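PDB 5FOC: leucyl-trna synthetase from Plasmodium falciparum, which attaches leucine to its cognate tRNA using ATP and, through the editing domain crystallised here, probably hydrolyses wrongly charged tRNA. Local coordinates for residues S23-S28 and N107-E112; E315-Y320 and Q326-V331. The protein carries 2 engineered substitutions. All blocks are in the same frame, centred on the assembly; numbering follows the deposited sequence.

Interaction 1. Residues S23-S28 and N107-E112; sequences SIFMNS and NKIWNE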
loop_
_atom_site.group_PDB
_atom_site.type_symbol
_atom_site.label_atom_id
_atom_site.label_comp_id
_atom_site.label_asym_id
_atom_site.label_seq_id
_atom_site.Cartn_x
_atom_site.Cartn_y
_atom_site.Cartn_z
ATOM N N SER A 23 16.029 -8.932 -5.569
ATOM C CA SER A 23 17.244 -8.826 -4.728
ATOM C C SER A 23 16.874 -8.735 -3.232
ATOM O O SER A 23 17.466 -9.420 -2.394
ATOM C CB SER A 23 18.065 -7.601 -5.077
ATOM O OG SER A 23 18.445 -7.705 -6.409
ATOM N N ILE A 24 15.902 -7.865 -2.942
ATOM C CA ILE A 24 15.403 -7.718 -1.572
ATOM C C ILE A 24 14.878 -9.064 -1.036
ATOM O O ILE A 24 15.271 -9.484 0.056
ATOM C CB ILE A 24 14.331 -6.597 -1.462
ATOM C CG1 ILE A 24 14.914 -5.207 -1.754
ATOM C CG2 ILE A 24 13.660 -6.615 -0.068
ATOM C CD1 ILE A 24 13.866 -4.137 -2.044
ATOM N N PHE A 25 14.111 -9.760 -1.861
ATOM C CA PHE A 25 13.532 -11.064 -1.536
ATOM C C PHE A 25 14.621 -12.069 -1.189
ATOM O O PHE A 25 14.607 -12.732 -0.145
ATOM C CB PHE A 25 12.589 -11.507 -2.661
ATOM C CG PHE A 25 11.934 -12.852 -2.472
ATOM C CD1 PHE A 25 12.600 -14.046 -2.648
ATOM C CD2 PHE A 25 10.602 -12.905 -2.015
ATOM C CE1 PHE A 25 11.992 -15.284 -2.470
ATOM C CE2 PHE A 25 10.006 -14.135 -1.849
ATOM C CZ PHE A 25 10.668 -15.305 -2.008
ATOM N N MET A 26 15.622 -12.232 -2.079
ATOM C CA MET A 26 16.651 -13.218 -1.838
ATOM C C MET A 26 17.581 -12.824 -0.695
ATOM O O MET A 26 18.095 -13.691 0.002
ATOM C CB MET A 26 17.468 -13.485 -3.152
ATOM C CG MET A 26 16.615 -14.146 -4.222
ATOM S SD MET A 26 15.757 -15.663 -3.702
ATOM C CE MET A 26 17.061 -16.624 -2.944
ATOM N N ASN A 27 17.793 -11.522 -0.494
ATOM C CA ASN A 27 18.554 -11.064 0.672
ATOM C C ASN A 27 17.876 -11.535 1.980
ATOM O O ASN A 27 18.546 -12.026 2.894
ATOM C CB ASN A 27 18.707 -9.525 0.698
ATOM C CG ASN A 27 19.723 -9.018 -0.314
ATOM O OD1 ASN A 27 20.561 -9.774 -0.782
ATOM N ND2 ASN A 27 19.640 -7.730 -0.661
ATOM N N SER A 28 16.545 -11.445 1.991
ATOM C CA SER A 28 15.725 -11.892 3.156
ATOM C C SER A 28 15.751 -13.392 3.355
ATOM O O SER A 28 15.883 -13.868 4.505
ATOM C CB SER A 28 14.303 -11.365 3.021
ATOM O OG SER A 28 14.362 -9.957 3.099
ATOM N N ASN A 107 12.872 -24.037 -6.501
ATOM C CA ASN A 107 13.646 -23.522 -7.626
ATOM C C ASN A 107 12.864 -22.585 -8.568
ATOM O O ASN A 107 13.458 -21.719 -9.220
ATOM C CB ASN A 107 14.212 -24.689 -8.454
ATOM C CG ASN A 107 15.332 -25.447 -7.754
ATOM O OD1 ASN A 107 15.892 -24.995 -6.758
ATOM N ND2 ASN A 107 15.644 -26.649 -8.272
ATOM N N LYS A 108 11.541 -22.775 -8.640
ATOM C CA LYS A 108 10.665 -21.931 -9.440
ATOM C C LYS A 108 10.418 -20.574 -8.765
ATOM O O LYS A 108 10.373 -19.541 -9.434
ATOM C CB LYS A 108 9.332 -22.651 -9.698
ATOM C CG LYS A 108 8.362 -21.953 -10.649
ATOM C CD LYS A 108 7.053 -22.740 -10.780
ATOM C CE LYS A 108 6.211 -22.396 -12.016
ATOM N NZ LYS A 108 6.021 -20.939 -12.256
ATOM N N ILE A 109 10.261 -20.586 -7.440
ATOM C CA ILE A 109 9.917 -19.365 -6.674
ATOM C C ILE A 109 11.187 -18.541 -6.476
ATOM O O ILE A 109 11.156 -17.328 -6.710
ATOM C CB ILE A 109 9.202 -19.670 -5.301
ATOM C CG1 ILE A 109 7.903 -20.388 -5.581
ATOM C CG2 ILE A 109 8.912 -18.373 -4.579
ATOM C CD1 ILE A 109 7.396 -21.118 -4.377
ATOM N N TRP A 110 12.284 -19.190 -6.059
ATOM C CA TRP A 110 13.556 -18.490 -5.769
ATOM C C TRP A 110 14.333 -18.296 -7.060
ATOM O O TRP A 110 15.335 -18.946 -7.298
ATOM C CB TRP A 110 14.375 -19.233 -4.723
ATOM C CG TRP A 110 13.648 -19.351 -3.358
ATOM C CD1 TRP A 110 12.384 -18.913 -3.024
ATOM C CD2 TRP A 110 14.183 -19.936 -2.177
ATOM N NE1 TRP A 110 12.091 -19.223 -1.699
ATOM C CE2 TRP A 110 13.171 -19.861 -1.161
ATOM C CE3 TRP A 110 15.398 -20.559 -1.872
ATOM C CZ2 TRP A 110 13.390 -20.317 0.124
ATOM C CZ3 TRP A 110 15.584 -21.054 -0.604
ATOM C CH2 TRP A 110 14.582 -20.917 0.386
ATOM N N ASN A 111 13.786 -17.476 -7.920
ATOM C CA ASN A 111 14.202 -17.419 -9.340
ATOM C C ASN A 111 13.809 -16.079 -9.843
ATOM O O ASN A 111 12.697 -15.638 -9.668
ATOM C CB ASN A 111 13.466 -18.541 -10.104
ATOM C CG ASN A 111 14.021 -18.810 -11.475
ATOM O OD1 ASN A 111 14.180 -17.911 -12.283
ATOM N ND2 ASN A 111 14.218 -20.066 -11.769
ATOM N N GLU A 112 14.683 -15.390 -10.570
ATOM C CA GLU A 112 14.302 -14.094 -11.110
ATOM C C GLU A 112 13.026 -14.137 -11.957
ATOM O O GLU A 112 12.238 -13.177 -11.937
ATOM C CB GLU A 112 15.448 -13.563 -12.029
ATOM C CG GLU A 112 15.306 -12.093 -12.364
ATOM C CD GLU A 112 16.140 -11.714 -13.593
ATOM O OE1 GLU A 112 15.829 -12.254 -14.676
ATOM O OE2 GLU A 112 17.089 -10.915 -13.465
#
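Trp110 lies against Met26 and Phe25 of the helix 18-35, meeting the first near the root of its side chain and the second at its five-membered ring. Followed outward, CB of Trp110 comes first: it is 4.0 Å from Met26 SD and 4.1 Å from Met26 CE. Bends at chi2 and chi3 turn the thioether end to the tryptophan, nearer than the direction of the Met26 CB would suggest. The sulfur lies oblique to the five-membered ring, 4.8 Å from the ring centroid and 36° off the normal, a Met-aromatic contact. Next along Trp110, CD1 approaches the edge of the Phe25 ring, near its plane, at 3.7 Å from Phe25 CE1, and NE1 follows at 4.0 Å from the same CE1. With CG anti to the backbone N (chi1 179°), Phe25 reaches towards the segment 107-112, and the two ring planes meet obliquely, at 67°. The indole also contacts Ile29 and Gln33 one and two turns further along the same helix and meets Phe95 edge-to-face. In the editing domain of this class Ia synthetase the contact ties helix 18-35 to the junction between helices 103-109 and 112-118. Trp110 centres an inverse gamma turn there, closed by a weak bond from Asn111 N to Ile109 O. Asn111 bonds to both helices: its ND2 donates to Asn107 O at 3.1 Å, while its OD1 caps the backbone N of Asp113. On the preceding residue, Ile109 CG2 comes within 4.4 Å of Phe25 CZ, and Phe25 packs further against Phe115.

Interaction 2. Residues E315-Y320 and Q326-V331; sequences EKVSSY and QKIKEV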
loop_
_atom_site.group_PDB
_atom_site.type_symbol
_atom_site.label_atom_id
_atom_site.label_comp_id
_atom_site.label_asym_id
_atom_site.label_seq_id
_atom_site.Cartn_x
_atom_site.Cartn_y
_atom_site.Cartn_z
ATOM N N GLU A 315 -4.780 23.982 12.003
ATOM C CA GLU A 315 -4.819 23.310 13.335
ATOM C C GLU A 315 -3.450 23.208 14.023
ATOM O O GLU A 315 -3.332 22.622 15.118
ATOM C CB GLU A 315 -5.474 21.929 13.280
ATOM C CG GLU A 315 -6.810 21.823 12.561
ATOM C CD GLU A 315 -7.917 22.683 13.128
ATOM O OE1 GLU A 315 -7.922 22.961 14.345
ATOM O OE2 GLU A 315 -8.814 23.063 12.333
ATOM N N LYS A 316 -2.435 23.796 13.392
ATOM C CA LYS A 316 -1.080 23.904 13.931
ATOM C C LYS A 316 -0.425 22.558 14.208
ATOM O O LYS A 316 0.273 22.388 15.214
ATOM C CB LYS A 316 -1.061 24.807 15.182
ATOM C CG LYS A 316 -1.606 26.190 14.923
ATOM C CD LYS A 316 -0.612 27.026 14.146
ATOM C CE LYS A 316 -1.316 28.220 13.550
ATOM N NZ LYS A 316 -0.347 29.314 13.310
ATOM N N VAL A 317 -0.629 21.609 13.302
ATOM C CA VAL A 317 -0.072 20.266 13.444
ATOM C C VAL A 317 1.438 20.336 13.497
ATOM O O VAL A 317 2.071 20.926 12.610
ATOM C CB VAL A 317 -0.466 19.348 12.277
ATOM C CG1 VAL A 317 0.338 18.048 12.347
ATOM C CG2 VAL A 317 -1.983 19.133 12.245
ATOM N N SER A 318 2.021 19.703 14.507
ATOM C CA SER A 318 3.453 19.836 14.781
ATOM C C SER A 318 4.329 18.805 14.112
ATOM O O SER A 318 5.494 19.079 13.893
ATOM C CB SER A 318 3.697 19.844 16.283
ATOM O OG SER A 318 3.040 20.981 16.801
ATOM N N SER A 319 3.759 17.639 13.809
ATOM C CA SER A 319 4.443 16.513 13.215
ATOM C C SER A 319 3.387 15.468 12.826
ATOM O O SER A 319 2.192 15.583 13.193
ATOM C CB SER A 319 5.431 15.869 14.183
ATOM O OG SER A 319 4.706 15.099 15.159
ATOM N N TYR A 320 3.825 14.423 12.117
ATOM C CA TYR A 320 2.898 13.372 11.698
ATOM C C TYR A 320 2.540 12.470 12.865
ATOM O O TYR A 320 1.669 11.633 12.732
ATOM C CB TYR A 320 3.388 12.588 10.473
ATOM C CG TYR A 320 4.358 11.451 10.714
ATOM C CD1 TYR A 320 5.752 11.639 10.662
ATOM C CD2 TYR A 320 3.894 10.156 10.851
ATOM C CE1 TYR A 320 6.621 10.578 10.870
ATOM C CE2 TYR A 320 4.735 9.099 11.051
ATOM C CZ TYR A 320 6.115 9.303 11.033
ATOM O OH TYR A 320 6.933 8.208 11.232
ATOM N N GLN A 326 -5.280 12.464 14.779
ATOM C CA GLN A 326 -6.346 11.475 14.623
ATOM C C GLN A 326 -7.709 12.160 14.505
ATOM O O GLN A 326 -8.468 11.828 13.583
ATOM C CB GLN A 326 -6.336 10.426 15.752
ATOM C CG GLN A 326 -7.225 9.199 15.477
ATOM C CD GLN A 326 -7.024 8.566 14.081
ATOM O OE1 GLN A 326 -5.892 8.504 13.549
ATOM N NE2 GLN A 326 -8.118 8.124 13.474
ATOM N N LYS A 327 -7.977 13.132 15.393
ATOM C CA LYS A 327 -9.230 13.931 15.351
ATOM C C LYS A 327 -9.331 14.798 14.084
ATOM O O LYS A 327 -10.375 14.858 13.434
ATOM C CB LYS A 327 -9.350 14.843 16.581
ATOM C CG LYS A 327 -10.756 15.405 16.785
ATOM C CD LYS A 327 -10.746 16.917 17.006
ATOM C CE LYS A 327 -12.153 17.505 17.053
ATOM N NZ LYS A 327 -12.149 18.937 16.641
ATOM N N ILE A 328 -8.227 15.453 13.733
ATOM C CA ILE A 328 -8.193 16.274 12.511
ATOM C C ILE A 328 -8.517 15.413 11.271
ATOM O O ILE A 328 -9.231 15.851 10.350
ATOM C CB ILE A 328 -6.818 16.979 12.350
ATOM C CG1 ILE A 328 -6.621 18.038 13.451
ATOM C CG2 ILE A 328 -6.663 17.611 10.966
ATOM C CD1 ILE A 328 -5.201 18.570 13.543
ATOM N N LYS A 329 -7.945 14.212 11.239
ATOM C CA LYS A 329 -8.173 13.221 10.174
ATOM C C LYS A 329 -9.658 12.803 10.103
ATOM O O LYS A 329 -10.241 12.727 9.012
ATOM C CB LYS A 329 -7.277 11.998 10.423
ATOM C CG LYS A 329 -7.386 10.872 9.402
ATOM C CD LYS A 329 -6.399 9.746 9.725
ATOM C CE LYS A 329 -6.600 8.564 8.792
ATOM N NZ LYS A 329 -5.800 7.382 9.209
ATOM N N GLU A 330 -10.254 12.539 11.255
ATOM C CA GLU A 330 -11.652 12.150 11.309
ATOM C C GLU A 330 -12.607 13.284 10.865
ATOM O O GLU A 330 -13.506 13.048 10.047
ATOM C CB GLU A 330 -11.997 11.590 12.718
ATOM C CG GLU A 330 -11.341 10.221 12.968
ATOM C CD GLU A 330 -11.234 9.792 14.434
ATOM O OE1 GLU A 330 -11.537 10.589 15.352
ATOM O OE2 GLU A 330 -10.827 8.630 14.681
ATOM N N VAL A 331 -12.372 14.500 11.363
ATOM C CA VAL A 331 -13.133 15.700 10.989
ATOM C C VAL A 331 -13.026 16.037 9.497
ATOM O O VAL A 331 -14.033 16.345 8.845
ATOM C CB VAL A 331 -12.690 16.918 11.844
ATOM C CG1 VAL A 331 -13.290 18.232 11.348
ATOM C CG2 VAL A 331 -13.086 16.708 13.302
#
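Ile328 carries the whole contact from the helix side, bringing its CD1 against both Glu315 and Val317 of the loop 315-320. The segment 326-331 begins with Gln326, whose NE2 donates to Glu330 OE2 at 3.0 Å along an almost straight line (170°). The acceptor lies nearly in the amide plane of Gln326, whereas NE2 comes in from above the Glu330 carboxylate plane, 52° out of it. This bond spans one helical turn and joins the same two residues as the backbone bond from Glu330 N to Gln326 O. Lys327 turns its amino end towards the loop, yet NZ stays 6.3 Å from Glu315 OE1, so these opposite charges could attract only loosely. Ile328 follows, with CG1 placed opposite the carbonyl carbon and chi2 extended (168°), which carries CD1 straight out to the loop. There CD1 packs tightly at 3.4 Å from Glu315 CB and 3.5 Å from Val317 CG2. The isoleucine and the aliphatic part of Glu315 run alongside each other, pointing opposite ways, and CG1 of Ile328 adds a contact of 3.9 Å to Glu315 CG. The two segments belong to a pair of consecutive helices of the editing domain and their joining loop: helix 307-314 ends in a Schellman motif, with Lys316 at positive phi, and the chain then turns back to enter helix 325-339. Val317 also packs on Asp322 and Lys324 within that loop. Further on, Lys329 makes a long, weak ion pair with Asp264 of helix 263-274, the helix whose Thr263 touches Ile328. Val331 N then donates to Lys327 O, continuing the helix.

Overall arrangement
The two contacts occupy opposite sides of the chain's centre, their own centres 41 Å apart and their nearest atoms about 19 Å, and they share no helix or strand. Interaction 1 is the larger, joins parts far apart in sequence and is partly buried, whereas interaction 2, though smaller and closing a short local turn between two consecutive helices, is a buried contact. In both, the pairing across the segments is apolar, the polar bonds of the residues going instead to their own segments or to other parts of the chain. Aromatic rings and a sulfur dominate interaction 1; aliphatic carbons, including the stem of a partly exposed glutamate, make up interaction 2.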